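Local structure of guanine nucleotide exchange factor SRM1 (Saccharomyces cerevisiae, 3OF7) at residues L42-L47 / R57-L62; I70-G75 / F443-G448; T200-N205 / F218-G223. The protein promotes exchange of GDP for GTP on the small GTPases GSP1 and GSP2, binds chromatin and controls RNA metabolism and nuclear export. One frame throughout, in Å; residues are numbered along the deposited sequence.

Following the chain from its N terminus, interaction 1 comes first: residues 57-62, at the end of strand 56-58, turn back onto the loop 42-47 of the same RCC1 repeat and close a short loop. Strand 69-74 then opens interaction 2, which closes only near the end of the domain, where strand 443-450 of the seventh repeat lies against it, bringing the two ends of the beta-propeller together. Nested inside that long span, interaction 3 folds residues 200-205 against 218-223, joining the loop before strand 206-211 to the turn after strand 215-220, where the third and fourth repeats meet. Interactions 1 and 2 touch, Leu42 CD2 lying 3.7 Å from Phe443 CB; interaction 3 stands apart from both.

Interaction 1 of 3, residues L42-L47 / R57-L62; sequences LGLGPL and RLNPFL
Asn59 turns its amide away from its own N (chi1 -167°) and toward Gly43, while Leu44 sets CG beside its own N (chi1 -70°) and sends both methyls to the other segment. Asn59 ND2 donates to Gly43 O at 2.9 Å, a bent bond (139° at the hydrogen) that arrives from above the carbonyl plane. The other end of the same amide is held as well: Asn59 OD1 accepts from Phe61 N at 2.9 Å, in the carbonyl plane, which makes an Asx turn inside the type I turn running from Asn59 to Leu62. Gripped at both ends, the amide is fixed in its rotation. Both segments belong to the first RCC1 repeat of the propeller, and the contact fastens the loop that follows strand 30-34 to the chain leaving strand 56-58, the end strand of its sheet. Leu44 lies between the two, against Arg57, Asn59 and Pro60. Its CD1 lies 3.9 Å from Arg57 CG, on the aliphatic part of a chain whose NH1 is bonded to Asn50, and its CD2 reaches Pro60 CD at 3.9 Å and the flank of Asn59. Phe61 brings the rim of its ring up to the loop backbone: CE2 is 3.6 Å from Leu44 C, close to the ring plane, and Pro60 CG sits above one face. The close approach extends to Gly45, where a side chain would crowd Phe61 CE2, although the backbone conformation there already demands glycine; the ring also touches Thr132 and Pro133.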
loop_
_atom_site.group_PDB
_atom_site.type_symbol
_atom_site.label_atom_id
_atom_site.label_comp_id
_atom_site.label_asym_id
_atom_site.label_seq_id
_atom_site.Cartn_x
_atom_site.Cartn_y
_atom_site.Cartn_z
ATOM N N LEU A 42 5.794 12.083 -7.809
ATOM C CA LEU A 42 6.867 12.359 -6.849
ATOM C C LEU A 42 6.560 13.535 -5.938
ATOM O O LEU A 42 7.109 13.626 -4.846
ATOM C CB LEU A 42 8.211 12.571 -7.554
ATOM C CG LEU A 42 8.814 11.382 -8.309
ATOM C CD1 LEU A 42 10.138 11.775 -8.970
ATOM C CD2 LEU A 42 9.002 10.176 -7.386
ATOM N N GLY A 43 5.688 14.435 -6.383
ATOM C CA GLY A 43 5.357 15.618 -5.593
ATOM C C GLY A 43 6.563 16.475 -5.289
ATOM O O GLY A 43 6.648 17.088 -4.228
ATOM N N LEU A 44 7.510 16.503 -6.222
ATOM C CA LEU A 44 8.709 17.324 -6.072
ATOM C C LEU A 44 8.646 18.559 -6.982
ATOM O O LEU A 44 9.667 19.179 -7.289
ATOM C CB LEU A 44 9.967 16.490 -6.321
ATOM C CG LEU A 44 10.296 15.441 -5.247
ATOM C CD1 LEU A 44 11.377 14.486 -5.733
ATOM C CD2 LEU A 44 10.697 16.068 -3.914
ATOM N N GLY A 45 7.432 18.915 -7.393
ATOM C CA GLY A 45 7.216 20.099 -8.216
ATOM C C GLY A 45 7.356 19.847 -9.709
ATOM O O GLY A 45 7.608 18.711 -10.137
ATOM N N PRO A 46 7.195 20.917 -10.511
ATOM C CA PRO A 46 7.007 20.855 -11.967
ATOM C C PRO A 46 8.250 20.635 -12.828
ATOM O O PRO A 46 8.110 20.247 -13.989
ATOM C CB PRO A 46 6.397 22.225 -12.295
ATOM C CG PRO A 46 6.908 23.129 -11.235
ATOM C CD PRO A 46 6.985 22.281 -9.987
ATOM N N LEU A 47 9.440 20.880 -12.280
ATOM C CA LEU A 47 10.682 20.870 -13.073
ATOM C C LEU A 47 11.019 19.496 -13.641
ATOM O O LEU A 47 10.879 18.482 -12.946
ATOM C CB LEU A 47 11.860 21.404 -12.251
ATOM C CG LEU A 47 11.818 22.849 -11.742
ATOM C CD1 LEU A 47 13.054 23.153 -10.894
ATOM C CD2 LEU A 47 11.677 23.861 -12.884
ATOM N N ARG A 57 14.735 11.650 -1.958
ATOM C CA ARG A 57 14.913 13.090 -2.011
ATOM C C ARG A 57 13.997 13.734 -0.984
ATOM O O ARG A 57 12.782 13.499 -0.993
ATOM C CB ARG A 57 14.586 13.592 -3.421
ATOM C CG ARG A 57 14.603 15.117 -3.591
ATOM C CD ARG A 57 16.004 15.640 -3.921
ATOM N NE ARG A 57 16.542 15.034 -5.140
ATOM C CZ ARG A 57 16.238 15.420 -6.375
ATOM N NH1 ARG A 57 15.396 16.430 -6.584
ATOM N NH2 ARG A 57 16.781 14.797 -7.409
ATOM N N LEU A 58 14.572 14.539 -0.093
ATOM C CA LEU A 58 13.770 15.239 0.911
ATOM C C LEU A 58 12.740 16.126 0.217
ATOM O O LEU A 58 13.088 16.923 -0.647
ATOM C CB LEU A 58 14.674 16.060 1.834
ATOM C CG LEU A 58 13.962 16.857 2.930
ATOM C CD1 LEU A 58 13.383 15.924 3.994
ATOM C CD2 LEU A 58 14.929 17.868 3.555
ATOM N N ASN A 59 11.462 15.966 0.569
ATOM C CA ASN A 59 10.418 16.724 -0.094
ATOM C C ASN A 59 10.285 18.104 0.553
ATOM O O ASN A 59 9.871 18.202 1.719
ATOM C CB ASN A 59 9.082 15.965 -0.067
ATOM C CG ASN A 59 8.058 16.563 -1.002
ATOM O OD1 ASN A 59 7.824 17.774 -0.987
ATOM N ND2 ASN A 59 7.438 15.718 -1.831
ATOM N N PRO A 60 10.645 19.174 -0.198
ATOM C CA PRO A 60 10.663 20.512 0.403
ATOM C C PRO A 60 9.275 21.139 0.551
ATOM O O PRO A 60 9.143 22.165 1.213
ATOM C CB PRO A 60 11.524 21.323 -0.570
ATOM C CG PRO A 60 11.287 20.682 -1.906
ATOM C CD PRO A 60 10.995 19.208 -1.635
ATOM N N PHE A 61 8.256 20.529 -0.050
ATOM C CA PHE A 61 6.880 21.032 0.054
ATOM C C PHE A 61 6.149 20.481 1.285
ATOM O O PHE A 61 5.006 20.864 1.576
ATOM C CB PHE A 61 6.109 20.734 -1.237
ATOM C CG PHE A 61 6.759 21.310 -2.458
ATOM C CD1 PHE A 61 6.747 22.690 -2.680
ATOM C CD2 PHE A 61 7.422 20.490 -3.364
ATOM C CE1 PHE A 61 7.374 23.240 -3.799
ATOM C CE2 PHE A 61 8.049 21.033 -4.496
ATOM C CZ PHE A 61 8.020 22.411 -4.711
ATOM N N LEU A 62 6.822 19.585 2.003
ATOM C CA LEU A 62 6.277 18.968 3.208
ATOM C C LEU A 62 7.238 19.124 4.381
ATOM O O LEU A 62 7.588 18.134 5.030
ATOM C CB LEU A 62 5.966 17.480 2.961
ATOM C CG LEU A 62 4.980 17.197 1.819
ATOM C CD1 LEU A 62 5.008 15.715 1.417
ATOM C CD2 LEU A 62 3.583 17.638 2.201
#

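Interaction 2 of 3, residues I70-G75 / F443-G448; sequences ISFAVG and FSVSGG
Phe72 and Val445 meet across two strands that run nearly antiparallel, at 169°, yet belong to different sheets: their axes come no closer than 8.3 Å, and the contact is made by side chains that interlock between the two strands. Val445 CG1 sits over one face of the Phe72 ring, 3.8 Å from its centroid and 16° off the normal, in a CH-pi contact displaced toward the rim. The ring gets there with CG lodged between the backbone N and the carbonyl carbon (chi1 58°), a rotamer that puts it against Val445, with its width reaching on to Gly447. Its far end continues past Val445: CZ lies 3.6 Å from Val445 O, and CE2 brings its edge to Gly447 N at 3.7 Å. A side chain at Gly447 would point at this ring and approach CE2 tightly, so the bare backbone lets Phe72 settle close. Val74 divides its two methyls between two partners. CG1 meets Phe443 CZ at 3.4 Å, the closest approach of the contact, while CG2 packs against Val445 CB at 3.8 Å. The end of the Phe443 ring also reaches Gly75 O, 3.7 Å from CE1. The packing joins the first and seventh RCC1 repeats, where the propeller comes round on itself. Strand 69-74 is the edge of its sheet and pairs with strand 78-83, whose Thr79 touches both Val74 and Phe443. Strand 443-450 lies between strands 30-34 and 432-439; Ile31 of the former packs on Val445, and Leu436 of the latter on Phe72.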
loop_
_atom_site.group_PDB
_atom_site.type_symbol
_atom_site.label_atom_id
_atom_site.label_comp_id
_atom_site.label_asym_id
_atom_site.label_seq_id
_atom_site.Cartn_x
_atom_site.Cartn_y
_atom_site.Cartn_z
ATOM N N ILE A 70 2.275 13.359 9.517
ATOM C CA ILE A 70 2.367 12.215 10.430
ATOM C C ILE A 70 1.836 10.890 9.842
ATOM O O ILE A 70 1.897 9.852 10.498
ATOM C CB ILE A 70 1.667 12.518 11.786
ATOM C CG1 ILE A 70 0.291 13.152 11.573
ATOM C CG2 ILE A 70 2.522 13.473 12.618
ATOM C CD1 ILE A 70 -0.839 12.180 11.334
ATOM N N SER A 71 1.311 10.932 8.616
ATOM C CA SER A 71 0.863 9.708 7.925
ATOM C C SER A 71 0.838 9.957 6.433
ATOM O O SER A 71 0.697 11.082 5.995
ATOM C CB SER A 71 -0.556 9.308 8.355
ATOM O OG SER A 71 -0.839 7.954 7.977
ATOM N N PHE A 72 0.935 8.893 5.658
ATOM C CA PHE A 72 0.672 9.004 4.223
ATOM C C PHE A 72 0.233 7.673 3.641
ATOM O O PHE A 72 0.488 6.615 4.219
ATOM C CB PHE A 72 1.872 9.615 3.462
ATOM C CG PHE A 72 3.155 8.839 3.614
ATOM C CD1 PHE A 72 3.402 7.712 2.829
ATOM C CD2 PHE A 72 4.121 9.236 4.546
ATOM C CE1 PHE A 72 4.587 6.981 2.961
ATOM C CE2 PHE A 72 5.320 8.518 4.684
ATOM C CZ PHE A 72 5.545 7.380 3.889
ATOM N N ALA A 73 -0.463 7.736 2.509
ATOM C CA ALA A 73 -0.976 6.545 1.845
ATOM C C ALA A 73 -0.649 6.707 0.381
ATOM O O ALA A 73 -1.070 7.677 -0.248
ATOM C CB ALA A 73 -2.500 6.407 2.051
ATOM N N VAL A 74 0.134 5.773 -0.148
ATOM C CA VAL A 74 0.626 5.869 -1.522
ATOM C C VAL A 74 -0.241 4.983 -2.421
ATOM O O VAL A 74 -0.367 3.791 -2.181
ATOM C CB VAL A 74 2.106 5.439 -1.634
ATOM C CG1 VAL A 74 2.612 5.601 -3.071
ATOM C CG2 VAL A 74 2.985 6.236 -0.660
ATOM N N GLY A 75 -0.841 5.588 -3.440
ATOM C CA GLY A 75 -1.600 4.846 -4.450
ATOM C C GLY A 75 -0.782 4.645 -5.720
ATOM O O GLY A 75 0.423 4.911 -5.747
ATOM N N PHE A 443 7.165 4.527 -8.137
ATOM C CA PHE A 443 7.786 5.443 -7.178
ATOM C C PHE A 443 7.556 4.964 -5.753
ATOM O O PHE A 443 6.718 4.091 -5.514
ATOM C CB PHE A 443 7.234 6.869 -7.366
ATOM C CG PHE A 443 5.817 7.061 -6.854
ATOM C CD1 PHE A 443 4.733 6.517 -7.536
ATOM C CD2 PHE A 443 5.579 7.802 -5.691
ATOM C CE1 PHE A 443 3.414 6.700 -7.070
ATOM C CE2 PHE A 443 4.274 7.989 -5.208
ATOM C CZ PHE A 443 3.187 7.437 -5.897
ATOM N N SER A 444 8.293 5.550 -4.813
ATOM C CA SER A 444 8.168 5.223 -3.394
ATOM C C SER A 444 8.227 6.493 -2.539
ATOM O O SER A 444 8.723 7.536 -2.981
ATOM C CB SER A 444 9.282 4.264 -2.972
ATOM O OG SER A 444 9.371 3.160 -3.858
ATOM N N VAL A 445 7.696 6.399 -1.323
ATOM C CA VAL A 445 7.681 7.516 -0.381
ATOM C C VAL A 445 8.058 6.964 0.987
ATOM O O VAL A 445 7.647 5.853 1.345
ATOM C CB VAL A 445 6.282 8.182 -0.291
ATOM C CG1 VAL A 445 6.288 9.349 0.717
ATOM C CG2 VAL A 445 5.802 8.662 -1.664
ATOM N N SER A 446 8.847 7.729 1.745
ATOM C CA SER A 446 9.146 7.366 3.125
ATOM C C SER A 446 9.003 8.568 4.066
ATOM O O SER A 446 8.965 9.723 3.636
ATOM C CB SER A 446 10.545 6.752 3.248
ATOM O OG SER A 446 11.529 7.730 2.972
ATOM N N GLY A 447 8.908 8.270 5.352
ATOM C CA GLY A 447 8.870 9.289 6.378
ATOM C C GLY A 447 9.783 8.840 7.490
ATOM O O GLY A 447 9.707 7.694 7.934
ATOM N N GLY A 448 10.670 9.734 7.918
ATOM C CA GLY A 448 11.568 9.423 9.011
ATOM C C GLY A 448 11.951 10.630 9.840
ATOM O O GLY A 448 11.571 11.763 9.533
#

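Interaction 3 of 3, residues T200-N205 / F218-G223; sequences TFSKYN and FLDEEG
Phe201 leads the contact by turning the edge of its ring toward the face of Phe218, a T-shaped pair with centroids 5.0 Å apart and planes at 58°; CZ is the atom that lands on the face. Phe226, on the neighbouring strand 225-229, makes a second edge-to-face pair with Phe201. Next, the hydroxyl of Ser202, trans to its own N (chi1 176°), donates to Asp220 OD2 at 2.7 Å and accepts from Tyr204 N, forming an ST turn. Tyr204 lies across Glu222, whose CB stands over the ring centre, 3.9 Å from the centroid and 7° off the normal; the carboxylate continues past the CE1 rim. Without the ring, as with an alanine at Tyr204, the aliphatic parts of Glu222 and Glu221 would probably lose packing surface and Glu222 be freer to swing. Asn205 ends the segment with a pair of bonds to Glu221: its N donates to OE2 at 2.8 Å, and its O accepts from Glu221 N at 3.0 Å. Together they fix the entry to strand 206-211 beside the type I turn Asp220-Gly223, which leads from strand 215-220 to 225-229 at the boundary of the third and fourth RCC1 repeats. Three acidic residues are gathered here, but hydroxyl and backbone N-H donors, including Met224 N at Asp220 OD1, meet Asp220 and Glu221 and probably partly offset the crowding of negative charge.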
loop_
_atom_site.group_PDB
_atom_site.type_symbol
_atom_site.label_atom_id
_atom_site.label_comp_id
_atom_site.label_asym_id
_atom_site.label_seq_id
_atom_site.Cartn_x
_atom_site.Cartn_y
_atom_site.Cartn_z
ATOM N N THR A 200 -23.660 5.096 4.731
ATOM C CA THR A 200 -23.401 4.048 5.711
ATOM C C THR A 200 -23.736 2.668 5.157
ATOM O O THR A 200 -24.792 2.470 4.554
ATOM C CB THR A 200 -24.201 4.329 7.009
ATOM O OG1 THR A 200 -23.944 5.675 7.425
ATOM C CG2 THR A 200 -23.808 3.378 8.122
ATOM N N PHE A 201 -22.826 1.718 5.338
ATOM C CA PHE A 201 -23.019 0.381 4.790
ATOM C C PHE A 201 -22.806 -0.687 5.842
ATOM O O PHE A 201 -22.721 -1.873 5.531
ATOM C CB PHE A 201 -22.137 0.151 3.550
ATOM C CG PHE A 201 -20.685 0.519 3.747
ATOM C CD1 PHE A 201 -19.777 -0.416 4.239
ATOM C CD2 PHE A 201 -20.227 1.797 3.426
ATOM C CE1 PHE A 201 -18.427 -0.078 4.413
ATOM C CE2 PHE A 201 -18.880 2.137 3.598
ATOM C CZ PHE A 201 -17.988 1.197 4.097
ATOM N N SER A 202 -22.740 -0.260 7.098
ATOM C CA SER A 202 -22.669 -1.192 8.218
ATOM C C SER A 202 -23.326 -0.614 9.470
ATOM O O SER A 202 -23.435 0.608 9.620
ATOM C CB SER A 202 -21.216 -1.570 8.520
ATOM O OG SER A 202 -21.144 -2.410 9.662
ATOM N N LYS A 203 -23.750 -1.503 10.361
ATOM C CA LYS A 203 -24.285 -1.113 11.670
ATOM C C LYS A 203 -23.138 -0.844 12.648
ATOM O O LYS A 203 -23.353 -0.386 13.771
ATOM C CB LYS A 203 -25.196 -2.214 12.221
ATOM C CG LYS A 203 -26.420 -2.515 11.352
ATOM N N TYR A 204 -21.917 -1.135 12.208
ATOM C CA TYR A 204 -20.721 -0.940 13.023
ATOM C C TYR A 204 -19.806 0.095 12.386
ATOM O O TYR A 204 -19.892 0.356 11.183
ATOM C CB TYR A 204 -19.980 -2.267 13.193
ATOM C CG TYR A 204 -20.763 -3.283 13.975
ATOM C CD1 TYR A 204 -21.660 -4.146 13.338
ATOM C CD2 TYR A 204 -20.625 -3.379 15.358
ATOM C CE1 TYR A 204 -22.396 -5.080 14.058
ATOM C CE2 TYR A 204 -21.353 -4.319 16.090
ATOM C CZ TYR A 204 -22.238 -5.160 15.434
ATOM O OH TYR A 204 -22.961 -6.087 16.152
ATOM N N ASN A 205 -18.938 0.691 13.197
ATOM C CA ASN A 205 -17.956 1.643 12.695
ATOM C C ASN A 205 -16.919 0.936 11.830
ATOM O O ASN A 205 -16.514 -0.193 12.122
ATOM C CB ASN A 205 -17.244 2.350 13.853
ATOM C CG ASN A 205 -18.056 3.503 14.437
ATOM O OD1 ASN A 205 -19.190 3.770 14.030
ATOM N ND2 ASN A 205 -17.460 4.202 15.393
ATOM N N PHE A 218 -12.919 -2.626 3.192
ATOM C CA PHE A 218 -13.189 -1.992 4.490
ATOM C C PHE A 218 -13.411 -3.097 5.518
ATOM O O PHE A 218 -13.962 -4.162 5.194
ATOM C CB PHE A 218 -14.457 -1.114 4.464
ATOM C CG PHE A 218 -14.475 -0.044 3.397
ATOM C CD1 PHE A 218 -14.038 1.247 3.678
ATOM C CD2 PHE A 218 -14.968 -0.317 2.121
ATOM C CE1 PHE A 218 -14.072 2.253 2.705
ATOM C CE2 PHE A 218 -14.996 0.678 1.132
ATOM C CZ PHE A 218 -14.546 1.965 1.425
ATOM N N LEU A 219 -12.987 -2.839 6.755
ATOM C CA LEU A 219 -13.222 -3.749 7.880
ATOM C C LEU A 219 -13.998 -2.998 8.956
ATOM O O LEU A 219 -13.696 -1.835 9.244
ATOM C CB LEU A 219 -11.894 -4.246 8.460
ATOM C CG LEU A 219 -11.913 -5.232 9.637
ATOM C CD1 LEU A 219 -12.624 -6.550 9.280
ATOM C CD2 LEU A 219 -10.472 -5.517 10.082
ATOM N N ASP A 220 -15.006 -3.645 9.537
ATOM C CA ASP A 220 -15.769 -2.984 10.605
ATOM C C ASP A 220 -15.506 -3.586 11.983
ATOM O O ASP A 220 -14.780 -4.574 12.113
ATOM C CB ASP A 220 -17.266 -2.870 10.264
ATOM C CG ASP A 220 -18.022 -4.174 10.411
ATOM O OD1 ASP A 220 -17.482 -5.146 10.978
ATOM O OD2 ASP A 220 -19.185 -4.219 9.946
ATOM N N GLU A 221 -16.107 -2.978 13.007
ATOM C CA GLU A 221 -15.897 -3.377 14.405
ATOM C C GLU A 221 -16.163 -4.851 14.696
ATOM O O GLU A 221 -15.482 -5.435 15.535
ATOM C CB GLU A 221 -16.765 -2.540 15.340
ATOM C CG GLU A 221 -16.450 -1.072 15.364
ATOM C CD GLU A 221 -17.386 -0.321 16.289
ATOM O OE1 GLU A 221 -16.992 -0.072 17.450
ATOM O OE2 GLU A 221 -18.514 -0.002 15.863
ATOM N N GLU A 222 -17.151 -5.446 14.022
ATOM C CA GLU A 222 -17.491 -6.858 14.268
ATOM C C GLU A 222 -16.669 -7.837 13.424
ATOM O O GLU A 222 -16.763 -9.056 13.598
ATOM C CB GLU A 222 -19.006 -7.119 14.120
ATOM C CG GLU A 222 -19.543 -7.134 12.681
ATOM C CD GLU A 222 -20.917 -7.803 12.559
ATOM O OE1 GLU A 222 -21.286 -8.595 13.449
ATOM O OE2 GLU A 222 -21.631 -7.527 11.571
ATOM N N GLY A 223 -15.848 -7.305 12.519
ATOM C CA GLY A 223 -14.965 -8.150 11.726
ATOM C C GLY A 223 -15.509 -8.510 10.356
ATOM O O GLY A 223 -15.006 -9.431 9.715
#